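Local coordinates for protein aspartokinase 1, chloroplastic (Arabidopsis thaliana, PDB 2CDQ) that catalyses the ATP-dependent phosphorylation of L-aspartate to 4-phospho-L-aspartate, the first step of the aspartate-family pathway to lysine, threonine, methionine and isoleucine, at residues F277-A281 with M296-R300; E248-D254 with P305-S311. All blocks are in the same frame, centred on the assembly; numbering follows the deposited sequence.

In the fold
Both interactions lie in the amino acid kinase domain, with centres about 14 Å apart. Interaction 2 pairs two parallel strands of the central sheet. Interaction 1 joins two antiparallel helices from the chain between those strands. Helix 293-302 is followed directly by strand 306-310. The interactions touch chiefly through Ala299, whose CB lies 3.8 Å from Val306 CG2 and 3.9 Å from Ile249 CD1; Phe277 CE2 also meets Val306 CG2. Interaction 2 is nearer the nucleotide site: the side chain of Val251 is about 4 Å from that of Lys32, an ATP-binding residue by similarity, and that of Met296 about 11 Å. Val251 and Ala281 side chains lie about 10 and 12 Å from a bound lysine.

Interaction 1. Residues F277-A281 with M296-R300; sequences FDEAA and MRPAR
Phe277 of helix 277-287 projects toward helix 293-302 and meets Met296, Ala299 and Arg300. The aliphatic part of Arg300 lies over one face of the phenyl ring of Phe277, with CG 4.0 Å from the ring centroid in a CH-pi contact offset toward the rim. Met296 comes to the ring edge instead. Met296 SD is 3.9 Å from Phe277 CD2, a Met-aromatic contact made near the ring plane. The same sulfur packs against a methyl group: Met296 SD is 3.6 Å from Ala280 CB. The methionine chain bends at its last torsion (chi3 -69°), which carries CE to Ala281. The methyl of Ala299 approaches the far end of the ring, with CB 4.1 Å from Phe277 CZ.

Beyond the ring, Arg300 bends at chi3 (82°) and brings its guanidinium over Phe277 CB to Asp278. Arg300 NH2 and NH1 both donate to Asp278 OD2, at 3.0 Å and 3.2 Å. The two nitrogens reach this oxygen end-on from the same face of the carboxylate, well above its plane. The oxygen lies close to the guanidinium plane, and the two flat groups are turned 48° apart. This salt bridge borders the apolar contact on its more exposed side. Arg300 therefore serves both parts of the contact, with its carbon chain on the ring and its charged end on the acid.

The short helical segments run antiparallel, with axes 11.5 Å apart, so long side chains span the space between them. Strand 319-322 supports the first helix: Ile321 touches Phe277 and Ala280, and the backbones of Phe277 and Thr322 are hydrogen-bonded. On the other helix, Pro298 and Ala299 pack on helix 232-244, while Arg297 packs on Thr349 of the second subunit.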
ATOM      1  N   PHE A 277      -2.247 -22.856  -8.142  1.00 62.28           N
ATOM      2  CA  PHE A 277      -3.012 -22.440  -6.959  1.00 62.92           C
ATOM      3  C   PHE A 277      -2.757 -20.983  -6.561  1.00 63.22           C
ATOM      4  O   PHE A 277      -3.658 -20.311  -6.049  1.00 63.23           O
ATOM      5  CB  PHE A 277      -2.732 -23.358  -5.769  1.00 63.05           C
ATOM      6  CG  PHE A 277      -3.562 -24.605  -5.753  1.00 63.86           C
ATOM      7  CD1 PHE A 277      -2.981 -25.840  -6.005  1.00 64.60           C
ATOM      8  CD2 PHE A 277      -4.926 -24.547  -5.477  1.00 64.97           C
ATOM      9  CE1 PHE A 277      -3.745 -27.007  -5.988  1.00 65.31           C
ATOM     10  CE2 PHE A 277      -5.702 -25.703  -5.458  1.00 65.43           C
ATOM     11  CZ  PHE A 277      -5.110 -26.937  -5.714  1.00 65.58           C
ATOM     12  N   ASP A 278      -1.527 -20.512  -6.788  1.00 63.58           N
ATOM     13  CA  ASP A 278      -1.155 -19.113  -6.557  1.00 63.98           C
ATOM     14  C   ASP A 278      -1.766 -18.201  -7.604  1.00 63.60           C
ATOM     15  O   ASP A 278      -2.249 -17.117  -7.287  1.00 63.74           O
ATOM     16  CB  ASP A 278       0.368 -18.933  -6.551  1.00 64.36           C
ATOM     17  CG  ASP A 278       1.006 -19.363  -5.234  1.00 66.19           C
ATOM     18  OD1 ASP A 278       2.157 -19.857  -5.266  1.00 67.46           O
ATOM     19  OD2 ASP A 278       0.358 -19.214  -4.169  1.00 68.05           O
ATOM     20  N   GLU A 279      -1.736 -18.642  -8.856  1.00 63.11           N
ATOM     21  CA  GLU A 279      -2.329 -17.881  -9.934  1.00 62.62           C
ATOM     22  C   GLU A 279      -3.826 -17.784  -9.690  1.00 62.43           C
ATOM     23  O   GLU A 279      -4.398 -16.693  -9.755  1.00 62.61           O
ATOM     24  CB  GLU A 279      -2.035 -18.530 -11.285  1.00 62.60           C
ATOM     25  CG  GLU A 279      -0.572 -18.475 -11.686  1.00 62.68           C
ATOM     26  CD  GLU A 279      -0.334 -18.991 -13.089  1.00 63.27           C
ATOM     27  OE1 GLU A 279      -0.449 -20.226 -13.300  1.00 62.40           O
ATOM     28  OE2 GLU A 279      -0.028 -18.155 -13.977  1.00 63.71           O
ATOM     29  N   ALA A 280      -4.443 -18.921  -9.372  1.00 61.96           N
ATOM     30  CA  ALA A 280      -5.879 -18.980  -9.108  1.00 61.73           C
ATOM     31  C   ALA A 280      -6.299 -18.029  -7.988  1.00 61.68           C
ATOM     32  O   ALA A 280      -7.339 -17.378  -8.082  1.00 61.80           O
ATOM     33  CB  ALA A 280      -6.309 -20.405  -8.794  1.00 61.54           C
ATOM     34  N   ALA A 281      -5.476 -17.938  -6.944  1.00 61.66           N
ATOM     35  CA  ALA A 281      -5.759 -17.088  -5.787  1.00 61.66           C
ATOM     36  C   ALA A 281      -5.814 -15.601  -6.151  1.00 61.82           C
ATOM     37  O   ALA A 281      -6.413 -14.795  -5.427  1.00 61.67           O
ATOM     38  CB  ALA A 281      -4.731 -17.333  -4.693  1.00 61.55           C
ATOM     39  N   MET A 296      -9.717 -22.646  -1.552  1.00 69.38           N
ATOM     40  CA  MET A 296      -8.734 -23.547  -2.142  1.00 69.98           C
ATOM     41  C   MET A 296      -7.757 -24.136  -1.124  1.00 70.14           C
ATOM     42  O   MET A 296      -7.034 -25.092  -1.423  1.00 70.18           O
ATOM     43  CB  MET A 296      -7.975 -22.852  -3.266  1.00 70.17           C
ATOM     44  CG  MET A 296      -8.725 -22.817  -4.580  1.00 71.33           C
ATOM     45  SD  MET A 296      -7.813 -21.880  -5.824  1.00 74.89           S
ATOM     46  CE  MET A 296      -7.936 -20.205  -5.189  1.00 73.55           C
ATOM     47  N   ARG A 297      -7.751 -23.571   0.080  1.00 70.30           N
ATOM     48  CA  ARG A 297      -6.850 -24.019   1.140  1.00 70.43           C
ATOM     49  C   ARG A 297      -6.935 -25.518   1.468  1.00 70.12           C
ATOM     50  O   ARG A 297      -5.893 -26.176   1.518  1.00 70.14           O
ATOM     51  CB  ARG A 297      -7.009 -23.154   2.394  1.00 70.67           C
ATOM     52  CG  ARG A 297      -6.184 -21.876   2.336  1.00 72.05           C
ATOM     53  CD  ARG A 297      -6.683 -20.823   3.309  1.00 74.86           C
ATOM     54  NE  ARG A 297      -6.325 -21.112   4.699  1.00 77.43           N
ATOM     55  CZ  ARG A 297      -7.193 -21.490   5.640  1.00 78.90           C
ATOM     56  NH1 ARG A 297      -8.489 -21.628   5.351  1.00 79.45           N
ATOM     57  NH2 ARG A 297      -6.762 -21.726   6.876  1.00 79.44           N
ATOM     58  N   PRO A 298      -8.156 -26.070   1.671  1.00 69.80           N
ATOM     59  CA  PRO A 298      -8.242 -27.517   1.924  1.00 69.64           C
ATOM     60  C   PRO A 298      -7.683 -28.371   0.784  1.00 69.57           C
ATOM     61  O   PRO A 298      -7.183 -29.464   1.035  1.00 69.61           O
ATOM     62  CB  PRO A 298      -9.746 -27.768   2.072  1.00 69.55           C
ATOM     63  CG  PRO A 298     -10.309 -26.458   2.435  1.00 69.52           C
ATOM     64  CD  PRO A 298      -9.491 -25.447   1.706  1.00 69.62           C
ATOM     65  N   ALA A 299      -7.764 -27.874  -0.449  1.00 69.52           N
ATOM     66  CA  ALA A 299      -7.225 -28.593  -1.604  1.00 69.49           C
ATOM     67  C   ALA A 299      -5.714 -28.426  -1.684  1.00 69.59           C
ATOM     68  O   ALA A 299      -5.006 -29.346  -2.106  1.00 69.59           O
ATOM     69  CB  ALA A 299      -7.881 -28.125  -2.891  1.00 69.44           C
ATOM     70  N   ARG A 300      -5.230 -27.250  -1.281  1.00 69.64           N
ATOM     71  CA  ARG A 300      -3.794 -26.972  -1.253  1.00 69.52           C
ATOM     72  C   ARG A 300      -3.096 -27.901  -0.262  1.00 69.24           C
ATOM     73  O   ARG A 300      -2.167 -28.622  -0.636  1.00 69.04           O
ATOM     74  CB  ARG A 300      -3.514 -25.504  -0.903  1.00 69.67           C
ATOM     75  CG  ARG A 300      -3.779 -24.502  -2.030  1.00 70.27           C
ATOM     76  CD  ARG A 300      -3.313 -23.090  -1.646  1.00 71.15           C
ATOM     77  NE  ARG A 300      -1.875 -22.894  -1.852  1.00 71.90           N
ATOM     78  CZ  ARG A 300      -1.338 -21.962  -2.638  1.00 72.07           C
ATOM     79  NH1 ARG A 300      -2.108 -21.105  -3.297  1.00 72.40           N
ATOM     80  NH2 ARG A 300      -0.019 -21.875  -2.754  1.00 71.75           N
TER

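Interaction 2. Residues E248-D254 with P305-S311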
ATOM      1  N   GLU A 248      -9.586 -35.644  -7.517  1.00 66.08           N
ATOM      2  CA  GLU A 248      -9.766 -34.220  -7.851  1.00 65.41           C
ATOM      3  C   GLU A 248     -11.087 -33.624  -7.353  1.00 64.94           C
ATOM      4  O   GLU A 248     -12.053 -34.343  -7.091  1.00 64.87           O
ATOM      5  CB  GLU A 248      -9.594 -33.963  -9.361  1.00 65.36           C
ATOM      6  CG  GLU A 248     -10.732 -34.453 -10.249  1.00 64.98           C
ATOM      7  CD  GLU A 248     -10.611 -33.975 -11.695  1.00 64.51           C
ATOM      8  OE1 GLU A 248      -9.511 -33.567 -12.124  1.00 63.26           O
ATOM      9  OE2 GLU A 248     -11.631 -34.014 -12.410  1.00 64.90           O
ATOM     10  N   ILE A 249     -11.103 -32.298  -7.223  1.00 64.39           N
ATOM     11  CA  ILE A 249     -12.317 -31.542  -6.920  1.00 63.76           C
ATOM     12  C   ILE A 249     -12.720 -30.768  -8.170  1.00 63.31           C
ATOM     13  O   ILE A 249     -11.912 -30.035  -8.735  1.00 63.21           O
ATOM     14  CB  ILE A 249     -12.113 -30.581  -5.721  1.00 63.78           C
ATOM     15  CG1 ILE A 249     -11.703 -31.371  -4.473  1.00 63.48           C
ATOM     16  CG2 ILE A 249     -13.383 -29.778  -5.438  1.00 63.70           C
ATOM     17  CD1 ILE A 249     -10.703 -30.656  -3.587  1.00 62.80           C
ATOM     18  N   GLN A 250     -13.963 -30.958  -8.605  1.00 62.93           N
ATOM     19  CA  GLN A 250     -14.468 -30.346  -9.831  1.00 62.67           C
ATOM     20  C   GLN A 250     -15.430 -29.214  -9.523  1.00 62.34           C
ATOM     21  O   GLN A 250     -16.347 -29.375  -8.725  1.00 62.32           O
ATOM     22  CB  GLN A 250     -15.185 -31.387 -10.690  1.00 62.82           C
ATOM     23  CG  GLN A 250     -14.271 -32.400 -11.368  1.00 63.08           C
ATOM     24  CD  GLN A 250     -15.026 -33.388 -12.251  1.00 63.83           C
ATOM     25  OE1 GLN A 250     -16.240 -33.261 -12.466  1.00 64.17           O
ATOM     26  NE2 GLN A 250     -14.304 -34.382 -12.768  1.00 63.46           N
ATOM     27  N   VAL A 251     -15.218 -28.070 -10.160  1.00 62.17           N
ATOM     28  CA  VAL A 251     -16.129 -26.931 -10.039  1.00 62.05           C
ATOM     29  C   VAL A 251     -16.748 -26.669 -11.409  1.00 62.11           C
ATOM     30  O   VAL A 251     -16.036 -26.447 -12.390  1.00 62.02           O
ATOM     31  CB  VAL A 251     -15.401 -25.675  -9.485  1.00 62.04           C
ATOM     32  CG1 VAL A 251     -16.206 -24.407  -9.718  1.00 61.89           C
ATOM     33  CG2 VAL A 251     -15.105 -25.845  -8.002  1.00 61.86           C
ATOM     34  N   TRP A 252     -18.075 -26.713 -11.473  1.00 62.24           N
ATOM     35  CA  TRP A 252     -18.780 -26.584 -12.749  1.00 62.47           C
ATOM     36  C   TRP A 252     -19.247 -25.160 -13.089  1.00 62.91           C
ATOM     37  O   TRP A 252     -19.738 -24.422 -12.229  1.00 62.40           O
ATOM     38  CB  TRP A 252     -19.930 -27.589 -12.820  1.00 62.27           C
ATOM     39  CG  TRP A 252     -19.440 -29.010 -12.947  1.00 61.91           C
ATOM     40  CD1 TRP A 252     -19.081 -29.852 -11.931  1.00 61.51           C
ATOM     41  CD2 TRP A 252     -19.240 -29.743 -14.161  1.00 61.08           C
ATOM     42  NE1 TRP A 252     -18.671 -31.061 -12.438  1.00 60.61           N
ATOM     43  CE2 TRP A 252     -18.759 -31.020 -13.804  1.00 60.83           C
ATOM     44  CE3 TRP A 252     -19.421 -29.444 -15.516  1.00 60.74           C
ATOM     45  CZ2 TRP A 252     -18.456 -31.996 -14.755  1.00 61.13           C
ATOM     46  CZ3 TRP A 252     -19.119 -30.418 -16.459  1.00 60.61           C
ATOM     47  CH2 TRP A 252     -18.643 -31.677 -16.074  1.00 60.99           C
ATOM     48  N   LYS A 253     -19.060 -24.793 -14.356  1.00 63.70           N
ATOM     49  CA  LYS A 253     -19.458 -23.495 -14.902  1.00 64.57           C
ATOM     50  C   LYS A 253     -20.098 -23.663 -16.286  1.00 64.90           C
ATOM     51  O   LYS A 253     -20.177 -24.779 -16.803  1.00 64.98           O
ATOM     52  CB  LYS A 253     -18.247 -22.558 -14.996  1.00 64.74           C
ATOM     53  CG  LYS A 253     -17.777 -21.971 -13.667  1.00 65.63           C
ATOM     54  CD  LYS A 253     -16.992 -20.683 -13.877  1.00 67.34           C
ATOM     55  CE  LYS A 253     -17.923 -19.490 -14.097  1.00 69.00           C
ATOM     56  NZ  LYS A 253     -17.182 -18.266 -14.521  1.00 69.85           N
ATOM     57  N   ASP A 254     -20.543 -22.556 -16.885  1.00 65.22           N
ATOM     58  CA  ASP A 254     -21.181 -22.584 -18.207  1.00 65.58           C
ATOM     59  C   ASP A 254     -20.244 -22.244 -19.375  1.00 65.47           C
ATOM     60  O   ASP A 254     -20.675 -22.197 -20.533  1.00 65.57           O
ATOM     61  CB  ASP A 254     -22.400 -21.663 -18.224  1.00 65.90           C
ATOM     62  CG  ASP A 254     -23.543 -22.200 -17.386  1.00 67.34           C
ATOM     63  OD1 ASP A 254     -23.697 -23.438 -17.296  1.00 69.08           O
ATOM     64  OD2 ASP A 254     -24.295 -21.380 -16.818  1.00 68.55           O
ATOM     65  N   PRO A 305      -5.743 -31.594  -6.917  1.00 63.86           N
ATOM     66  CA  PRO A 305      -6.003 -30.645  -8.006  1.00 63.27           C
ATOM     67  C   PRO A 305      -7.476 -30.250  -8.085  1.00 62.62           C
ATOM     68  O   PRO A 305      -8.354 -31.080  -7.831  1.00 62.63           O
ATOM     69  CB  PRO A 305      -5.592 -31.425  -9.265  1.00 63.37           C
ATOM     70  CG  PRO A 305      -5.600 -32.867  -8.860  1.00 63.57           C
ATOM     71  CD  PRO A 305      -5.210 -32.876  -7.416  1.00 63.84           C
ATOM     72  N   VAL A 306      -7.733 -28.983  -8.405  1.00 61.87           N
ATOM     73  CA  VAL A 306      -9.097 -28.494  -8.622  1.00 60.89           C
ATOM     74  C   VAL A 306      -9.312 -28.302 -10.122  1.00 60.60           C
ATOM     75  O   VAL A 306      -8.442 -27.769 -10.815  1.00 60.50           O
ATOM     76  CB  VAL A 306      -9.385 -27.194  -7.815  1.00 60.64           C
ATOM     77  CG1 VAL A 306     -10.676 -26.529  -8.267  1.00 60.27           C
ATOM     78  CG2 VAL A 306      -9.456 -27.503  -6.326  1.00 60.09           C
ATOM     79  N   ARG A 307     -10.453 -28.772 -10.621  1.00 60.26           N
ATOM     80  CA  ARG A 307     -10.785 -28.649 -12.041  1.00 60.17           C
ATOM     81  C   ARG A 307     -12.041 -27.810 -12.267  1.00 60.11           C
ATOM     82  O   ARG A 307     -13.065 -28.012 -11.605  1.00 60.15           O
ATOM     83  CB  ARG A 307     -10.956 -30.028 -12.683  1.00 59.99           C
ATOM     84  CG  ARG A 307     -11.043 -29.989 -14.207  1.00 59.79           C
ATOM     85  CD  ARG A 307     -11.213 -31.380 -14.784  1.00 59.89           C
ATOM     86  NE  ARG A 307     -10.057 -32.228 -14.509  1.00 59.20           N
ATOM     87  CZ  ARG A 307      -8.996 -32.326 -15.302  1.00 58.77           C
ATOM     88  NH1 ARG A 307      -8.935 -31.630 -16.435  1.00 58.21           N
ATOM     89  NH2 ARG A 307      -7.992 -33.120 -14.959  1.00 58.32           N
ATOM     90  N   VAL A 308     -11.954 -26.874 -13.207  1.00 59.85           N
ATOM     91  CA  VAL A 308     -13.102 -26.056 -13.567  1.00 59.74           C
ATOM     92  C   VAL A 308     -13.606 -26.505 -14.934  1.00 60.10           C
ATOM     93  O   VAL A 308     -12.889 -26.403 -15.935  1.00 60.00           O
ATOM     94  CB  VAL A 308     -12.775 -24.548 -13.536  1.00 59.54           C
ATOM     95  CG1 VAL A 308     -14.022 -23.729 -13.783  1.00 59.23           C
ATOM     96  CG2 VAL A 308     -12.170 -24.166 -12.196  1.00 59.13           C
ATOM     97  N   LYS A 309     -14.841 -27.013 -14.957  1.00 60.57           N
ATOM     98  CA  LYS A 309     -15.418 -27.649 -16.144  1.00 61.05           C
ATOM     99  C   LYS A 309     -16.638 -26.925 -16.706  1.00 61.61           C
ATOM    100  O   LYS A 309     -17.319 -26.168 -16.003  1.00 61.79           O
ATOM    101  CB  LYS A 309     -15.787 -29.105 -15.849  1.00 60.91           C
ATOM    102  CG  LYS A 309     -14.606 -29.988 -15.497  1.00 61.24           C
ATOM    103  CD  LYS A 309     -14.937 -31.460 -15.620  1.00 62.07           C
ATOM    104  CE  LYS A 309     -14.717 -31.964 -17.038  1.00 62.48           C
ATOM    105  NZ  LYS A 309     -14.836 -33.448 -17.112  1.00 63.41           N
ATOM    106  N   ASN A 310     -16.908 -27.184 -17.983  1.00 62.18           N
ATOM    107  CA  ASN A 310     -18.042 -26.605 -18.688  1.00 62.85           C
ATOM    108  C   ASN A 310     -19.187 -27.613 -18.798  1.00 63.00           C
ATOM    109  O   ASN A 310     -19.030 -28.670 -19.406  1.00 63.07           O
ATOM    110  CB  ASN A 310     -17.600 -26.152 -20.083  1.00 63.02           C
ATOM    111  CG  ASN A 310     -18.659 -25.339 -20.803  1.00 64.03           C
ATOM    112  OD1 ASN A 310     -19.672 -24.958 -20.220  1.00 65.66           O
ATOM    113  ND2 ASN A 310     -18.423 -25.065 -22.079  1.00 64.80           N
ATOM    114  N   SER A 311     -20.335 -27.287 -18.210  1.00 63.29           N
ATOM    115  CA  SER A 311     -21.479 -28.194 -18.248  1.00 63.67           C
ATOM    116  C   SER A 311     -21.994 -28.389 -19.672  1.00 63.84           C
ATOM    117  O   SER A 311     -22.604 -29.410 -19.979  1.00 64.09           O
ATOM    118  CB  SER A 311     -22.597 -27.773 -17.279  1.00 63.68           C
ATOM    119  OG  SER A 311     -22.751 -26.366 -17.204  1.00 64.33           O
TER
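Ile249, Val251, Val306 and Val308 form the apolar centre on one face of this parallel strand pair. Ile249 CB lies 4.1 Å from Val306 CG2, while Val251 and Val308 meet more loosely. Ile249 and Val251 pack on helix 232-244, and Val251 and Val308 on Val290 and Leu291 respectively. Beneath the side chains, the backbones bond in parallel register: Ile249 and Val251 each donate and accept, linking to Pro305, Arg307 and Lys309.

On the opposite face, Trp252 and Lys309 lie side by side. Lys309 CB sits over the six-membered ring of Trp252, 3.6 Å from its centroid and 11° off the normal. CD lies beyond the rim, near CZ2 and CH2 of Trp252, and the lysine chain is bent about its CG-CD bond (chi3 87°). NZ bonds the carbonyl oxygen of Pro314. The indole also stacks with Phe33.

The polar edge begins with Glu248. Glu248 OE1 takes a bond of 2.8 Å from Arg307 NE through the syn lone pair, nearly in the guanidinium plane. Glu248 OE2 accepts from Gln250 NE2 at 2.7 Å, so different partners hold the two carboxylate oxygens. At the other end, Ser311 N and OG both donate to Lys253 O, OG from above the carbonyl plane. Asp254 makes a salt bridge with Arg43.

Strand 248-253 also pairs in parallel with strand 29-33, which carries Lys32, in the central sheet of the amino acid kinase domain. In the middle of the pair one face is aliphatic; the other carries Gln250, Trp252, Arg307 and Lys309. The Glu248 salt bridge would probably keep the acid ionised.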